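Long-range contacts in beta-galactosidase (Bacillus circulans subsp. alkalophilus, PDB 3TTY), which hydrolyses terminal beta-galactosidic bonds, as a trimeric glycoside hydrolase with a TIM-barrel domain that binds galactose: residues Val460-Lys465 and Thr485-Ile490; Asp261-Ala266 and Val401-Glu406. One frame throughout, in Å; residues are numbered along the deposited sequence.

Contact 1: Val460-Lys465 and Thr485-Ile490; sequences VMYMVK and TFFSGI
Thr485 OG1 accepts a hydrogen bond from the backbone N of Val460 (2.8 Å, 143° at the hydrogen). The hydroxyl sits between its own backbone N and carbonyl carbon (chi1 67°), from where it also donates to Phe486 O. Without this hydroxyl, as with an alanine here, the amide of Val460 would probably lose its acceptor and Phe486 O this donor. Ser488 OG accepts a weak bond from Met461 N and donates to Thr485 O, standing above that carbonyl plane.

Two backbone bonds follow. Gly489 N donates to Met461 O at 2.6 Å, and Ile490 N to Tyr462 O at 3.0 Å. Met461 centres an inverse gamma turn, and the two loops leave the C-terminal ends of the neighbouring parallel strands 455-458 and 481-485 in the trimerisation domain.

Among the apolar contacts, the side chains of Tyr462 and Phe487 run side by side in the same direction, their planes 29° apart but slid so that the rings barely overlap. Tyr462 CD1 comes over one face of the Phe487 ring, 3.4 Å from Phe487 CE2, while Ile490 CB lies 3.7 Å from Tyr462 CD1. Val464 CG2 rests on Gly489 CA. Tyr357 of the second subunit continues this cluster, hydrogen-bonded to the Tyr462 hydroxyl and meeting the Phe487 ring edge-to-face.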
ATOM      1  N   VAL A 460       5.156 -10.515 -27.650  1.00 14.98           N
ATOM      2  CA  VAL A 460       6.205  -9.856 -26.878  1.00 17.16           C
ATOM      3  C   VAL A 460       7.380 -10.780 -26.574  1.00 20.97           C
ATOM      4  O   VAL A 460       7.697 -11.029 -25.410  1.00 18.52           O
ATOM      5  CB  VAL A 460       5.651  -9.295 -25.560  1.00 19.05           C
ATOM      6  CG1 VAL A 460       6.568  -8.230 -25.013  1.00 22.49           C
ATOM      7  CG2 VAL A 460       4.262  -8.717 -25.777  1.00 17.83           C
ATOM      8  N   MET A 461       8.008 -11.301 -27.630  1.00 21.46           N
ATOM      9  CA  MET A 461       9.206 -12.113 -27.495  1.00 17.88           C
ATOM     10  C   MET A 461      10.370 -11.147 -27.331  1.00 19.73           C
ATOM     11  O   MET A 461      11.229 -11.003 -28.213  1.00 17.84           O
ATOM     12  CB  MET A 461       9.391 -13.029 -28.712  1.00 20.31           C
ATOM     13  CG  MET A 461      10.386 -14.183 -28.504  1.00 17.88           C
ATOM     14  SD  MET A 461      10.100 -15.126 -26.983  1.00 20.85           S
ATOM     15  CE  MET A 461       8.449 -15.772 -27.298  1.00 21.87           C
ATOM     16  N   TYR A 462      10.345 -10.464 -26.193  1.00 16.83           N
ATOM     17  CA  TYR A 462      11.347  -9.505 -25.774  1.00 16.47           C
ATOM     18  C   TYR A 462      12.737 -10.128 -25.723  1.00 16.52           C
ATOM     19  O   TYR A 462      13.680  -9.602 -26.317  1.00 17.91           O
ATOM     20  CB  TYR A 462      10.938  -8.961 -24.406  1.00 18.17           C
ATOM     21  CG  TYR A 462      11.968  -8.135 -23.669  1.00 18.92           C
ATOM     22  CD1 TYR A 462      12.224  -6.807 -24.025  1.00 19.08           C
ATOM     23  CD2 TYR A 462      12.648  -8.664 -22.576  1.00 18.83           C
ATOM     24  CE1 TYR A 462      13.158  -6.048 -23.322  1.00 19.66           C
ATOM     25  CE2 TYR A 462      13.566  -7.916 -21.873  1.00 18.36           C
ATOM     26  CZ  TYR A 462      13.824  -6.614 -22.245  1.00 18.55           C
ATOM     27  OH  TYR A 462      14.745  -5.883 -21.519  1.00 21.64           O
ATOM     28  N   MET A 463      12.860 -11.261 -25.036  1.00 17.64           N
ATOM     29  CA  MET A 463      14.123 -11.992 -25.018  1.00 20.23           C
ATOM     30  C   MET A 463      14.206 -13.050 -26.126  1.00 20.00           C
ATOM     31  O   MET A 463      13.346 -13.930 -26.238  1.00 17.95           O
ATOM     32  CB  MET A 463      14.374 -12.648 -23.657  1.00 17.09           C
ATOM     33  CG  MET A 463      15.565 -13.641 -23.659  1.00 17.82           C
ATOM     34  SD  MET A 463      15.743 -14.469 -22.058  1.00 16.81           S
ATOM     35  CE  MET A 463      15.928 -13.024 -21.024  1.00 14.52           C
ATOM     36  N   VAL A 464      15.258 -12.954 -26.933  1.00 17.98           N
ATOM     37  CA  VAL A 464      15.543 -13.942 -27.960  1.00 21.62           C
ATOM     38  C   VAL A 464      16.782 -14.751 -27.579  1.00 21.19           C
ATOM     39  O   VAL A 464      17.875 -14.202 -27.468  1.00 21.02           O
ATOM     40  CB  VAL A 464      15.733 -13.275 -29.323  1.00 22.96           C
ATOM     41  CG1 VAL A 464      16.265 -14.276 -30.336  1.00 20.99           C
ATOM     42  CG2 VAL A 464      14.405 -12.688 -29.789  1.00 18.84           C
ATOM     43  N   LYS A 465      16.592 -16.053 -27.359  1.00 22.49           N
ATOM     44  CA  LYS A 465      17.649 -16.942 -26.888  1.00 23.11           C
ATOM     45  C   LYS A 465      18.401 -17.548 -28.073  1.00 24.10           C
ATOM     46  O   LYS A 465      17.889 -17.548 -29.189  1.00 21.71           O
ATOM     47  CB  LYS A 465      17.059 -18.059 -26.023  1.00 19.82           C
ATOM     48  CG  LYS A 465      16.300 -17.588 -24.785  1.00 24.65           C
ATOM     49  CD  LYS A 465      15.724 -18.787 -24.050  1.00 24.97           C
ATOM     50  CE  LYS A 465      14.836 -18.380 -22.880  1.00 26.11           C
ATOM     51  NZ  LYS A 465      14.431 -19.586 -22.095  1.00 24.45           N
ATOM     52  N   THR A 485       5.388  -9.207 -32.026  1.00 15.69           N
ATOM     53  CA  THR A 485       4.787  -7.920 -31.705  1.00 16.19           C
ATOM     54  C   THR A 485       5.800  -6.852 -31.362  1.00 18.17           C
ATOM     55  O   THR A 485       6.999  -7.107 -31.331  1.00 18.75           O
ATOM     56  CB  THR A 485       3.846  -8.030 -30.476  1.00 19.78           C
ATOM     57  OG1 THR A 485       4.623  -8.316 -29.307  1.00 17.40           O
ATOM     58  CG2 THR A 485       2.792  -9.124 -30.668  1.00 17.04           C
ATOM     59  N   PHE A 486       5.293  -5.659 -31.076  1.00 16.22           N
ATOM     60  CA  PHE A 486       6.093  -4.600 -30.495  1.00 19.24           C
ATOM     61  C   PHE A 486       6.898  -5.162 -29.324  1.00 19.63           C
ATOM     62  O   PHE A 486       6.454  -6.082 -28.630  1.00 17.99           O
ATOM     63  CB  PHE A 486       5.183  -3.493 -29.983  1.00 18.19           C
ATOM     64  CG  PHE A 486       4.221  -3.958 -28.921  1.00 22.75           C
ATOM     65  CD1 PHE A 486       2.962  -4.437 -29.263  1.00 17.18           C
ATOM     66  CD2 PHE A 486       4.585  -3.946 -27.581  1.00 20.79           C
ATOM     67  CE1 PHE A 486       2.087  -4.884 -28.286  1.00 20.92           C
ATOM     68  CE2 PHE A 486       3.711  -4.386 -26.603  1.00 21.67           C
ATOM     69  CZ  PHE A 486       2.460  -4.859 -26.956  1.00 22.20           C
ATOM     70  N   PHE A 487       8.082  -4.595 -29.120  1.00 19.55           N
ATOM     71  CA  PHE A 487       8.963  -4.936 -27.999  1.00 21.16           C
ATOM     72  C   PHE A 487       9.447  -6.388 -28.009  1.00 21.18           C
ATOM     73  O   PHE A 487       9.643  -6.997 -26.955  1.00 19.81           O
ATOM     74  CB  PHE A 487       8.326  -4.570 -26.653  1.00 19.15           C
ATOM     75  CG  PHE A 487       9.320  -4.072 -25.637  1.00 26.81           C
ATOM     76  CD1 PHE A 487      10.244  -3.084 -25.979  1.00 24.20           C
ATOM     77  CD2 PHE A 487       9.351  -4.597 -24.348  1.00 22.49           C
ATOM     78  CE1 PHE A 487      11.176  -2.622 -25.053  1.00 20.41           C
ATOM     79  CE2 PHE A 487      10.274  -4.139 -23.421  1.00 23.47           C
ATOM     80  CZ  PHE A 487      11.192  -3.143 -23.780  1.00 21.01           C
ATOM     81  N   SER A 488       9.659  -6.929 -29.203  1.00 17.27           N
ATOM     82  CA  SER A 488      10.188  -8.284 -29.339  1.00 20.63           C
ATOM     83  C   SER A 488      11.569  -8.225 -29.973  1.00 19.34           C
ATOM     84  O   SER A 488      11.885  -7.287 -30.708  1.00 20.39           O
ATOM     85  CB  SER A 488       9.261  -9.143 -30.201  1.00 19.48           C
ATOM     86  OG  SER A 488       7.962  -9.163 -29.653  1.00 19.75           O
ATOM     87  N   GLY A 489      12.391  -9.227 -29.698  1.00 17.22           N
ATOM     88  CA  GLY A 489      13.745  -9.250 -30.227  1.00 18.31           C
ATOM     89  C   GLY A 489      14.620  -8.116 -29.724  1.00 16.42           C
ATOM     90  O   GLY A 489      15.511  -7.652 -30.426  1.00 19.89           O
ATOM     91  N   ILE A 490      14.379  -7.671 -28.499  1.00 19.31           N
ATOM     92  CA  ILE A 490      15.124  -6.550 -27.956  1.00 16.34           C
ATOM     93  C   ILE A 490      16.432  -7.004 -27.298  1.00 20.25           C
ATOM     94  O   ILE A 490      17.473  -6.396 -27.518  1.00 22.12           O
ATOM     95  CB  ILE A 490      14.281  -5.749 -26.959  1.00 20.07           C
ATOM     96  CG1 ILE A 490      12.902  -5.423 -27.560  1.00 21.68           C
ATOM     97  CG2 ILE A 490      15.026  -4.491 -26.518  1.00 18.63           C
ATOM     98  CD1 ILE A 490      12.944  -4.509 -28.809  1.00 19.42           C
TER

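Contact 2: Asp261-Ala266 and Val401-Glu406; sequences DYFKWA and VMYDWE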
ATOM      1  N   ASP A 261      10.760 -21.688 -13.509  1.00 17.88           N
ATOM      2  CA  ASP A 261      10.775 -22.008 -14.936  1.00 16.03           C
ATOM      3  C   ASP A 261      10.282 -23.437 -15.148  1.00 17.38           C
ATOM      4  O   ASP A 261      11.070 -24.372 -15.184  1.00 16.62           O
ATOM      5  CB  ASP A 261      12.192 -21.860 -15.491  1.00 17.56           C
ATOM      6  CG  ASP A 261      12.261 -22.065 -16.988  1.00 18.63           C
ATOM      7  OD1 ASP A 261      11.246 -22.482 -17.601  1.00 20.70           O
ATOM      8  OD2 ASP A 261      13.345 -21.808 -17.552  1.00 18.68           O
ATOM      9  N   TYR A 262       8.973 -23.607 -15.293  1.00 17.44           N
ATOM     10  CA  TYR A 262       8.391 -24.946 -15.314  1.00 17.36           C
ATOM     11  C   TYR A 262       8.834 -25.798 -16.504  1.00 16.99           C
ATOM     12  O   TYR A 262       8.885 -27.024 -16.397  1.00 20.97           O
ATOM     13  CB  TYR A 262       6.864 -24.880 -15.228  1.00 16.97           C
ATOM     14  CG  TYR A 262       6.344 -24.679 -13.818  1.00 18.22           C
ATOM     15  CD1 TYR A 262       7.046 -25.167 -12.725  1.00 21.57           C
ATOM     16  CD2 TYR A 262       5.153 -24.002 -13.579  1.00 15.36           C
ATOM     17  CE1 TYR A 262       6.569 -24.994 -11.426  1.00 20.14           C
ATOM     18  CE2 TYR A 262       4.674 -23.834 -12.292  1.00 16.27           C
ATOM     19  CZ  TYR A 262       5.384 -24.331 -11.221  1.00 15.72           C
ATOM     20  OH  TYR A 262       4.910 -24.167  -9.939  1.00 19.67           O
ATOM     21  N   PHE A 263       9.160 -25.158 -17.622  1.00 15.48           N
ATOM     22  CA  PHE A 263       9.666 -25.888 -18.782  1.00 18.19           C
ATOM     23  C   PHE A 263      10.896 -26.683 -18.416  1.00 19.07           C
ATOM     24  O   PHE A 263      11.025 -27.846 -18.785  1.00 21.14           O
ATOM     25  CB  PHE A 263       9.932 -24.958 -19.974  1.00 15.84           C
ATOM     26  CG  PHE A 263       8.691 -24.624 -20.744  1.00 15.28           C
ATOM     27  CD1 PHE A 263       7.997 -25.614 -21.414  1.00 15.84           C
ATOM     28  CD2 PHE A 263       8.185 -23.341 -20.758  1.00 17.94           C
ATOM     29  CE1 PHE A 263       6.847 -25.322 -22.104  1.00 13.17           C
ATOM     30  CE2 PHE A 263       7.025 -23.048 -21.443  1.00 16.72           C
ATOM     31  CZ  PHE A 263       6.360 -24.032 -22.115  1.00 14.63           C
ATOM     32  N   LYS A 264      11.780 -26.055 -17.656  1.00 19.84           N
ATOM     33  CA  LYS A 264      12.975 -26.705 -17.166  1.00 17.83           C
ATOM     34  C   LYS A 264      12.625 -27.732 -16.076  1.00 21.23           C
ATOM     35  O   LYS A 264      13.229 -28.803 -15.995  1.00 21.70           O
ATOM     36  CB  LYS A 264      13.948 -25.638 -16.662  1.00 19.66           C
ATOM     37  CG  LYS A 264      15.179 -26.171 -15.979  1.00 28.64           C
ATOM     38  CD  LYS A 264      16.236 -25.077 -15.881  1.00 37.71           C
ATOM     39  CE  LYS A 264      17.461 -25.537 -15.087  1.00 43.28           C
ATOM     40  NZ  LYS A 264      18.558 -24.519 -15.172  1.00 34.97           N
ATOM     41  N   TRP A 265      11.630 -27.423 -15.251  1.00 20.02           N
ATOM     42  CA  TRP A 265      11.180 -28.392 -14.249  1.00 18.27           C
ATOM     43  C   TRP A 265      10.636 -29.680 -14.884  1.00 19.71           C
ATOM     44  O   TRP A 265      10.963 -30.779 -14.437  1.00 20.30           O
ATOM     45  CB  TRP A 265      10.135 -27.773 -13.313  1.00 16.56           C
ATOM     46  CG  TRP A 265      10.731 -26.975 -12.176  1.00 15.65           C
ATOM     47  CD1 TRP A 265      11.398 -25.784 -12.271  1.00 13.82           C
ATOM     48  CD2 TRP A 265      10.699 -27.312 -10.776  1.00 13.66           C
ATOM     49  NE1 TRP A 265      11.807 -25.373 -11.018  1.00 20.76           N
ATOM     50  CE2 TRP A 265      11.388 -26.291 -10.085  1.00 15.13           C
ATOM     51  CE3 TRP A 265      10.166 -28.384 -10.044  1.00 14.41           C
ATOM     52  CZ2 TRP A 265      11.550 -26.300  -8.699  1.00 15.86           C
ATOM     53  CZ3 TRP A 265      10.338 -28.399  -8.657  1.00 15.45           C
ATOM     54  CH2 TRP A 265      11.025 -27.361  -8.000  1.00 14.20           C
ATOM     55  N   ALA A 266       9.819 -29.538 -15.928  1.00 18.58           N
ATOM     56  CA  ALA A 266       9.059 -30.663 -16.468  1.00 18.95           C
ATOM     57  C   ALA A 266       9.963 -31.734 -17.075  1.00 23.94           C
ATOM     58  O   ALA A 266       9.606 -32.916 -17.104  1.00 23.98           O
ATOM     59  CB  ALA A 266       8.016 -30.183 -17.493  1.00 18.77           C
ATOM     60  N   VAL A 401       1.178 -21.137 -29.589  1.00 15.06           N
ATOM     61  CA  VAL A 401       1.511 -19.869 -28.957  1.00 21.27           C
ATOM     62  C   VAL A 401       2.557 -20.056 -27.853  1.00 22.59           C
ATOM     63  O   VAL A 401       2.413 -20.888 -26.944  1.00 19.22           O
ATOM     64  CB  VAL A 401       0.269 -19.109 -28.448  1.00 22.18           C
ATOM     65  CG1 VAL A 401      -0.796 -20.072 -28.015  1.00 30.74           C
ATOM     66  CG2 VAL A 401       0.650 -18.142 -27.336  1.00 16.19           C
ATOM     67  N   MET A 402       3.620 -19.272 -27.977  1.00 19.05           N
ATOM     68  CA  MET A 402       4.819 -19.425 -27.181  1.00 18.10           C
ATOM     69  C   MET A 402       4.719 -18.620 -25.904  1.00 17.79           C
ATOM     70  O   MET A 402       4.156 -17.526 -25.885  1.00 14.41           O
ATOM     71  CB  MET A 402       6.036 -18.936 -27.971  1.00 17.85           C
ATOM     72  CG  MET A 402       6.500 -19.862 -29.068  1.00 17.50           C
ATOM     73  SD  MET A 402       7.822 -19.111 -30.033  1.00 18.32           S
ATOM     74  CE  MET A 402       8.404 -20.527 -30.954  1.00 16.20           C
ATOM     75  N   TYR A 403       5.288 -19.182 -24.848  1.00 17.14           N
ATOM     76  CA  TYR A 403       5.356 -18.551 -23.548  1.00 17.33           C
ATOM     77  C   TYR A 403       6.705 -18.976 -22.971  1.00 15.29           C
ATOM     78  O   TYR A 403       7.140 -20.107 -23.171  1.00 15.90           O
ATOM     79  CB  TYR A 403       4.200 -19.042 -22.650  1.00 14.36           C
ATOM     80  CG  TYR A 403       4.406 -18.693 -21.196  1.00 15.64           C
ATOM     81  CD1 TYR A 403       4.228 -17.387 -20.742  1.00 16.48           C
ATOM     82  CD2 TYR A 403       4.811 -19.653 -20.281  1.00 17.93           C
ATOM     83  CE1 TYR A 403       4.439 -17.053 -19.422  1.00 19.04           C
ATOM     84  CE2 TYR A 403       5.022 -19.327 -18.949  1.00 17.50           C
ATOM     85  CZ  TYR A 403       4.835 -18.023 -18.531  1.00 16.43           C
ATOM     86  OH  TYR A 403       5.046 -17.687 -17.219  1.00 19.32           O
ATOM     87  N   ASP A 404       7.371 -18.084 -22.257  1.00 16.82           N
ATOM     88  CA  ASP A 404       8.680 -18.409 -21.700  1.00 15.93           C
ATOM     89  C   ASP A 404       8.892 -17.706 -20.378  1.00 16.11           C
ATOM     90  O   ASP A 404       8.664 -16.502 -20.286  1.00 15.29           O
ATOM     91  CB  ASP A 404       9.790 -17.987 -22.666  1.00 16.21           C
ATOM     92  CG  ASP A 404      11.169 -18.399 -22.176  1.00 17.07           C
ATOM     93  OD1 ASP A 404      11.896 -17.542 -21.652  1.00 21.26           O
ATOM     94  OD2 ASP A 404      11.515 -19.589 -22.292  1.00 17.30           O
ATOM     95  N   TRP A 405       9.368 -18.433 -19.368  1.00 15.19           N
ATOM     96  CA  TRP A 405       9.524 -17.844 -18.033  1.00 15.77           C
ATOM     97  C   TRP A 405      10.665 -16.834 -17.937  1.00 15.51           C
ATOM     98  O   TRP A 405      10.572 -15.862 -17.168  1.00 16.29           O
ATOM     99  CB  TRP A 405       9.686 -18.920 -16.937  1.00 15.80           C
ATOM    100  CG  TRP A 405       8.403 -19.348 -16.304  1.00 14.61           C
ATOM    101  CD1 TRP A 405       7.831 -18.836 -15.175  1.00 17.21           C
ATOM    102  CD2 TRP A 405       7.526 -20.391 -16.760  1.00 15.60           C
ATOM    103  NE1 TRP A 405       6.648 -19.498 -14.896  1.00 16.91           N
ATOM    104  CE2 TRP A 405       6.443 -20.459 -15.851  1.00 14.76           C
ATOM    105  CE3 TRP A 405       7.561 -21.287 -17.838  1.00 15.41           C
ATOM    106  CZ2 TRP A 405       5.394 -21.375 -15.998  1.00 15.54           C
ATOM    107  CZ3 TRP A 405       6.517 -22.201 -17.979  1.00 18.25           C
ATOM    108  CH2 TRP A 405       5.449 -22.235 -17.067  1.00 13.56           C
ATOM    109  N   GLU A 406      11.740 -17.061 -18.694  1.00 16.84           N
ATOM    110  CA  GLU A 406      12.925 -16.196 -18.615  1.00 13.68           C
ATOM    111  C   GLU A 406      12.613 -14.887 -19.308  1.00 16.81           C
ATOM    112  O   GLU A 406      12.960 -13.807 -18.826  1.00 17.28           O
ATOM    113  CB  GLU A 406      14.159 -16.865 -19.224  1.00 15.84           C
ATOM    114  CG  GLU A 406      14.662 -18.068 -18.417  1.00 20.11           C
ATOM    115  CD  GLU A 406      15.958 -18.675 -18.951  1.00 23.09           C
ATOM    116  OE1 GLU A 406      16.153 -18.698 -20.182  1.00 29.36           O
ATOM    117  OE2 GLU A 406      16.786 -19.138 -18.131  1.00 23.10           O
TER
HETATM  118  O   HOH W   1      10.473 -20.936 -19.938  1.00 16.14           O
HETATM  119  O   HOH W   2      15.687 -20.756 -16.295  1.00 28.42           O
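Trp405 and Tyr262 are brought together by their first torsions: chi1 of -92° turns the indole toward the helix start at 261-263, and chi1 of -80° sets the Tyr262 ring anti to its carbonyl carbon, with CB bearing on the indole. Tyr262 CB lies over the six-membered ring, 3.5 Å from Trp405 CH2, and Asp261 CA covers the five-membered ring from the same side; both are CH-pi contacts. Tyr262 also turns its ring edge toward this face in an offset edge-to-face pair, the planes at 74°. Phe263 comes from another direction, its CD2 at the indole edge, 3.4 Å from Trp405 CZ3, while its CE2 reaches Tyr403 O. Tyr403 backs the opposite face of the indole, whose NE1 is bonded to Tyr257 O.

No direct hydrogen bond spans the segments. Instead, one water donates to Asp261 OD1 and to Asp404 OD2, both at 2.9 Å, and accepts from Trp405 N, so it links the two N-cap residues. Asp404 OD1 caps its helix through a weak bond from Glu406 N. Asp261 OD2 and Glu406 OE2 approach to 4.4 Å, with a second water within hydrogen-bonding distance of both, a like-charge pair probably eased by the salt bridges of Glu406 to Arg223 and Lys465.

Tyr262, Phe263 and Trp405 thus form an aromatic cluster between two helix N-termini, joining the helix that follows the fifth strand of the TIM barrel to the trimerisation domain, where strand 399-402 gives way to helix 405-413.

Overall arrangement
Contact 1 is wholly buried and lies within the trimerisation domain, its centre about 21 Å from the centre of the chain, whereas contact 2 is partly buried, lies nearer that centre and joins this domain to the barrel. Their chemistry differs accordingly: direct hydrogen bonds tie the loops of contact 1, while aromatic packing and a bridging water serve contact 2. Another subunit reaches contact 1 but not contact 2. Although their centres are about 16 Å apart, the two touch. Lys465 forms salt bridges with Asp404 and Glu406, and methionines from 460-465 pack against 401-406. Strand 399-402, which runs into 401-406, and strand 455-458, which precedes 460-465, are neighbours in one sheet.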